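PDB 6SRN: TetR family transcriptional regulator from Streptomyces coelicolor, which probably represses transcription by binding operator DNA as a TetR-family regulator, and binds a furan-type hormone that controls antibiotic production. Local coordinates for residues 99-111 against 150-164. Numbering follows the deposited sequence.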
loop_
_atom_site.group_PDB
_atom_site.type_symbol
_atom_site.label_atom_id
_atom_site.label_comp_id
_atom_site.label_asym_id
_atom_site.label_seq_id
_atom_site.Cartn_x
_atom_site.Cartn_y
_atom_site.Cartn_z
ATOM N N GLY A 99 0.492 -0.633 31.783
ATOM C CA GLY A 99 1.134 0.594 32.135
ATOM C C GLY A 99 2.119 1.097 31.128
ATOM O O GLY A 99 2.949 1.943 31.453
ATOM N N PHE A 100 2.021 0.618 29.889
ATOM C CA PHE A 100 2.850 1.218 28.840
ATOM C C PHE A 100 2.399 2.676 28.579
ATOM O O PHE A 100 1.219 2.970 28.687
ATOM C CB PHE A 100 2.880 0.356 27.574
ATOM C CG PHE A 100 3.624 -0.932 27.777
ATOM C CD1 PHE A 100 4.997 -0.977 27.684
ATOM C CD2 PHE A 100 2.940 -2.089 28.111
ATOM C CE1 PHE A 100 5.660 -2.168 27.885
ATOM C CE2 PHE A 100 3.605 -3.284 28.311
ATOM C CZ PHE A 100 4.969 -3.317 28.188
ATOM N N THR A 101 3.345 3.550 28.294
ATOM C CA THR A 101 3.045 4.955 27.966
ATOM C C THR A 101 2.246 5.059 26.670
ATOM O O THR A 101 2.170 4.102 25.923
ATOM C CB THR A 101 4.328 5.800 27.782
ATOM O OG1 THR A 101 5.069 5.378 26.619
ATOM C CG2 THR A 101 5.209 5.777 29.047
ATOM N N PRO A 102 1.609 6.205 26.449
ATOM C CA PRO A 102 0.811 6.344 25.227
ATOM C C PRO A 102 1.577 6.000 23.946
ATOM O O PRO A 102 1.096 5.229 23.095
ATOM C CB PRO A 102 0.400 7.821 25.278
ATOM C CG PRO A 102 0.192 8.046 26.774
ATOM C CD PRO A 102 1.388 7.356 27.351
ATOM N N LEU A 103 2.787 6.509 23.780
ATOM C CA LEU A 103 3.516 6.264 22.549
ATOM C C LEU A 103 4.017 4.804 22.478
ATOM O O LEU A 103 4.017 4.215 21.407
ATOM C CB LEU A 103 4.722 7.184 22.450
ATOM C CG LEU A 103 4.780 8.267 21.402
ATOM C CD1 LEU A 103 6.256 8.638 21.230
ATOM C CD2 LEU A 103 4.085 7.900 20.130
ATOM N N GLU A 104 4.428 4.223 23.612
ATOM C CA GLU A 104 4.821 2.791 23.659
ATOM C C GLU A 104 3.639 1.883 23.338
ATOM O O GLU A 104 3.831 0.824 22.770
ATOM C CB GLU A 104 5.284 2.438 25.063
ATOM C CG GLU A 104 6.680 2.930 25.333
ATOM C CD GLU A 104 7.078 2.596 26.749
ATOM O OE1 GLU A 104 6.153 2.483 27.607
ATOM O OE2 GLU A 104 8.266 2.358 26.988
ATOM N N THR A 105 2.430 2.316 23.657
ATOM C CA THR A 105 1.218 1.545 23.346
ATOM C C THR A 105 1.064 1.499 21.830
ATOM O O THR A 105 0.795 0.412 21.262
ATOM C CB THR A 105 -0.011 2.165 24.021
ATOM O OG1 THR A 105 0.142 2.073 25.458
ATOM C CG2 THR A 105 -1.315 1.525 23.593
ATOM N N VAL A 106 1.195 2.644 21.178
ATOM C CA VAL A 106 1.134 2.700 19.694
ATOM C C VAL A 106 2.228 1.808 19.092
ATOM O O VAL A 106 1.972 0.996 18.185
ATOM C CB VAL A 106 1.304 4.123 19.188
ATOM C CG1 VAL A 106 1.296 4.184 17.671
ATOM C CG2 VAL A 106 0.205 5.043 19.717
ATOM N N GLU A 107 3.465 1.908 19.587
ATOM C CA GLU A 107 4.550 1.086 19.111
ATOM C C GLU A 107 4.238 -0.404 19.229
ATOM O O GLU A 107 4.464 -1.166 18.267
ATOM C CB GLU A 107 5.825 1.350 19.881
ATOM C CG GLU A 107 6.542 2.616 19.575
ATOM C CD GLU A 107 7.829 2.558 20.373
ATOM O OE1 GLU A 107 8.750 1.752 19.983
ATOM O OE2 GLU A 107 7.840 3.193 21.427
ATOM N N GLU A 108 3.746 -0.829 20.399
ATOM C CA GLU A 108 3.536 -2.248 20.628
ATOM C C GLU A 108 2.350 -2.755 19.789
ATOM O O GLU A 108 2.358 -3.911 19.319
ATOM C CB GLU A 108 3.349 -2.565 22.104
ATOM C CG GLU A 108 3.131 -4.033 22.404
ATOM C CD GLU A 108 4.198 -5.012 21.932
ATOM O OE1 GLU A 108 5.332 -4.599 21.591
ATOM O OE2 GLU A 108 3.864 -6.222 21.932
ATOM N N MET A 109 1.327 -1.932 19.601
ATOM C CA MET A 109 0.236 -2.339 18.702
ATOM C C MET A 109 0.734 -2.643 17.304
ATOM O O MET A 109 0.343 -3.638 16.680
ATOM C CB MET A 109 -0.830 -1.249 18.656
ATOM C CG MET A 109 -1.631 -1.195 19.941
ATOM S SD MET A 109 -2.763 -2.552 20.106
ATOM C CE MET A 109 -3.983 -2.117 18.866
ATOM N N LEU A 110 1.604 -1.780 16.783
ATOM C CA LEU A 110 2.102 -1.964 15.415
ATOM C C LEU A 110 3.098 -3.154 15.350
ATOM O O LEU A 110 3.133 -3.895 14.369
ATOM C CB LEU A 110 2.686 -0.657 14.833
ATOM C CG LEU A 110 1.612 0.431 14.666
ATOM C CD1 LEU A 110 2.318 1.750 14.350
ATOM C CD2 LEU A 110 0.619 0.088 13.554
ATOM N N HIS A 111 3.872 -3.357 16.393
ATOM C CA HIS A 111 4.690 -4.578 16.515
ATOM C C HIS A 111 3.811 -5.809 16.416
ATOM O O HIS A 111 4.084 -6.729 15.633
ATOM C CB HIS A 111 5.377 -4.512 17.888
ATOM C CG HIS A 111 6.266 -5.660 18.215
ATOM N ND1 HIS A 111 6.641 -5.923 19.522
ATOM C CD2 HIS A 111 6.761 -6.671 17.475
ATOM C CE1 HIS A 111 7.429 -7.001 19.536
ATOM N NE2 HIS A 111 7.533 -7.462 18.299
ATOM N N LEU A 150 -8.355 4.072 16.025
ATOM C CA LEU A 150 -7.805 3.368 17.161
ATOM C C LEU A 150 -6.555 4.033 17.717
ATOM O O LEU A 150 -6.456 4.287 18.914
ATOM C CB LEU A 150 -7.575 1.886 16.804
ATOM C CG LEU A 150 -7.121 0.970 17.934
ATOM C CD1 LEU A 150 -8.135 0.903 19.061
ATOM C CD2 LEU A 150 -6.867 -0.414 17.373
ATOM N N LEU A 151 -5.618 4.393 16.862
ATOM C CA LEU A 151 -4.317 4.944 17.297
ATOM C C LEU A 151 -4.379 6.424 17.686
ATOM O O LEU A 151 -3.577 6.940 18.443
ATOM C CB LEU A 151 -3.268 4.782 16.189
ATOM C CG LEU A 151 -2.909 3.332 15.817
ATOM C CD1 LEU A 151 -1.763 3.324 14.822
ATOM C CD2 LEU A 151 -2.570 2.506 17.041
ATOM N N GLU A 152 -5.340 7.134 17.131
ATOM C CA GLU A 152 -5.457 8.556 17.442
ATOM C C GLU A 152 -5.593 8.830 18.955
ATOM O O GLU A 152 -5.099 9.831 19.465
ATOM C CB GLU A 152 -6.692 9.074 16.693
ATOM C CG GLU A 152 -6.625 10.475 16.216
ATOM C CD GLU A 152 -7.845 10.801 15.344
ATOM O OE1 GLU A 152 -8.850 10.014 15.280
ATOM O OE2 GLU A 152 -7.771 11.819 14.682
ATOM N N VAL A 153 -6.312 7.960 19.661
ATOM C CA VAL A 153 -6.577 8.120 21.080
ATOM C C VAL A 153 -5.293 8.149 21.919
ATOM O O VAL A 153 -5.027 9.168 22.609
ATOM C CB VAL A 153 -7.555 7.065 21.605
ATOM C CG1 VAL A 153 -7.752 7.194 23.122
ATOM C CG2 VAL A 153 -8.894 7.213 20.907
ATOM N N PRO A 154 -4.469 7.073 21.882
ATOM C CA PRO A 154 -3.180 7.204 22.581
ATOM C C PRO A 154 -2.278 8.300 22.075
ATOM O O PRO A 154 -1.519 8.856 22.842
ATOM C CB PRO A 154 -2.531 5.816 22.413
ATOM C CG PRO A 154 -3.240 5.215 21.280
ATOM C CD PRO A 154 -4.653 5.719 21.337
ATOM N N LEU A 155 -2.349 8.639 20.790
ATOM C CA LEU A 155 -1.557 9.715 20.293
ATOM C C LEU A 155 -2.015 11.068 20.867
ATOM O O LEU A 155 -1.171 11.934 21.111
ATOM C CB LEU A 155 -1.599 9.739 18.768
ATOM C CG LEU A 155 -0.764 8.622 18.128
ATOM C CD1 LEU A 155 -1.128 8.517 16.644
ATOM C CD2 LEU A 155 0.727 8.810 18.302
ATOM N N GLN A 156 -3.320 11.239 21.089
ATOM C CA GLN A 156 -3.828 12.438 21.802
ATOM C C GLN A 156 -3.297 12.489 23.204
ATOM O O GLN A 156 -2.904 13.545 23.681
ATOM C CB GLN A 156 -5.342 12.488 21.834
ATOM C CG GLN A 156 -5.893 13.722 22.525
ATOM C CD GLN A 156 -5.423 15.016 21.884
ATOM O OE1 GLN A 156 -5.322 15.114 20.658
ATOM N NE2 GLN A 156 -5.130 16.025 22.722
ATOM N N ASP A 157 -3.310 11.357 23.893
ATOM C CA ASP A 157 -2.758 11.311 25.240
ATOM C C ASP A 157 -1.272 11.660 25.246
ATOM O O ASP A 157 -0.764 12.312 26.166
ATOM C CB ASP A 157 -2.961 9.930 25.863
ATOM C CG ASP A 157 -4.430 9.658 26.244
ATOM O OD1 ASP A 157 -5.284 10.578 26.243
ATOM O OD2 ASP A 157 -4.711 8.489 26.509
ATOM N N ALA A 158 -0.548 11.153 24.234
ATOM C CA ALA A 158 0.875 11.424 24.130
ATOM C C ALA A 158 1.108 12.919 23.992
ATOM O O ALA A 158 1.998 13.474 24.631
ATOM C CB ALA A 158 1.481 10.701 22.913
ATOM N N ARG A 159 0.288 13.569 23.163
ATOM C CA ARG A 159 0.394 15.031 23.009
ATOM C C ARG A 159 0.172 15.742 24.349
ATOM O O ARG A 159 0.976 16.564 24.750
ATOM C CB ARG A 159 -0.570 15.581 21.966
ATOM C CG ARG A 159 -0.532 17.125 21.961
ATOM C CD ARG A 159 -1.143 17.847 20.788
ATOM N NE ARG A 159 -2.562 17.602 20.631
ATOM C CZ ARG A 159 -3.326 18.155 19.681
ATOM N NH1 ARG A 159 -2.807 19.012 18.787
ATOM N NH2 ARG A 159 -4.614 17.847 19.621
ATOM N N GLU A 160 -0.937 15.442 25.007
ATOM C CA GLU A 160 -1.298 16.086 26.290
ATOM C C GLU A 160 -0.251 15.835 27.370
ATOM O O GLU A 160 -0.045 16.665 28.284
ATOM C CB GLU A 160 -2.601 15.495 26.798
ATOM C CG GLU A 160 -3.906 16.101 26.323
ATOM C CD GLU A 160 -4.933 16.080 27.498
ATOM O OE1 GLU A 160 -5.254 14.986 28.011
ATOM O OE2 GLU A 160 -5.401 17.140 27.963
ATOM N N ALA A 161 0.360 14.663 27.303
ATOM C CA ALA A 161 1.375 14.241 28.241
ATOM C C ALA A 161 2.726 14.926 28.013
ATOM O O ALA A 161 3.589 14.863 28.845
ATOM C CB ALA A 161 1.558 12.739 28.156
ATOM N N GLY A 162 2.940 15.532 26.857
ATOM C CA GLY A 162 4.263 16.058 26.525
ATOM C C GLY A 162 5.227 15.032 25.942
ATOM O O GLY A 162 6.443 15.256 25.862
ATOM N N GLN A 163 4.696 13.889 25.504
ATOM C CA GLN A 163 5.531 12.836 24.956
ATOM C C GLN A 163 5.810 13.042 23.469
ATOM O O GLN A 163 6.794 12.542 22.897
ATOM C CB GLN A 163 4.791 11.508 25.210
ATOM C CG GLN A 163 5.590 10.286 24.879
ATOM C CD GLN A 163 4.959 9.000 25.393
ATOM O OE1 GLN A 163 3.731 8.820 25.437
ATOM N NE2 GLN A 163 5.818 8.093 25.791
ATOM N N LEU A 164 4.904 13.765 22.828
ATOM C CA LEU A 164 4.895 13.901 21.376
ATOM C C LEU A 164 5.590 15.223 21.047
ATOM O O LEU A 164 5.368 16.248 21.721
ATOM C CB LEU A 164 3.448 13.849 20.902
ATOM C CG LEU A 164 3.019 13.327 19.556
ATOM C CD1 LEU A 164 3.371 11.848 19.459
ATOM C CD2 LEU A 164 1.533 13.540 19.384
#
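Gln163 reaches across to Thr101 and Leu103 at the start of helix 102-119 and bonds there with both ends of its amide. Its CG lies anti to the backbone N (chi1 -172°) and the chain runs on extended, carrying the amide to the first turn. Gln163 NE2 donates to Thr101 OG1 over 2.9 Å, nearly straight (170°) and in the amide plane. Gln163 OE1 accepts from Leu103 N at 3.0 Å, the N-H coming from above the carbonyl plane rather than along a lone pair. The N-H of Leu103, in the first turn where backbone donors have no preceding turn to bond to, is thus satisfied by a side chain of the other segment. Thr101 is the N-cap: its OG1 also accepts from Glu104 N, while Thr101 N donates to Glu104 OE1 on the anti side of the carboxylate, completing a capping box. Thr101 O takes two donors, Thr105 N and Thr105 OG1. Gln163 follows Gly162, whose positive phi closes helix 145-161 in a Schellman motif; the backbone of Gln163 is hydrogen-bonded to that of Ala214. Both helices belong to the all-helical C-terminal ligand-binding domain of the TetR fold; the axes of the pieces 102-111 and 150-161 run roughly antiparallel (152°) and approach to 8.3 Å. Pro102 packs on the Pro154-Ala158 turn, its CB 3.3 Å from Pro154 O, which already accepts from Ala158 N. Deeper, Val106 CG2 sits 3.8 Å from Pro154 CG and also touches Leu155, whose CD2 meets Leu103 CD2. Met109, bent at chi2 and chi3, brings CE within 3.7 Å of Leu150 CD2. Leu110 CD2 touches Leu151 CD1, and Leu110 also lines the pocket of the bound furan carboxylic acid.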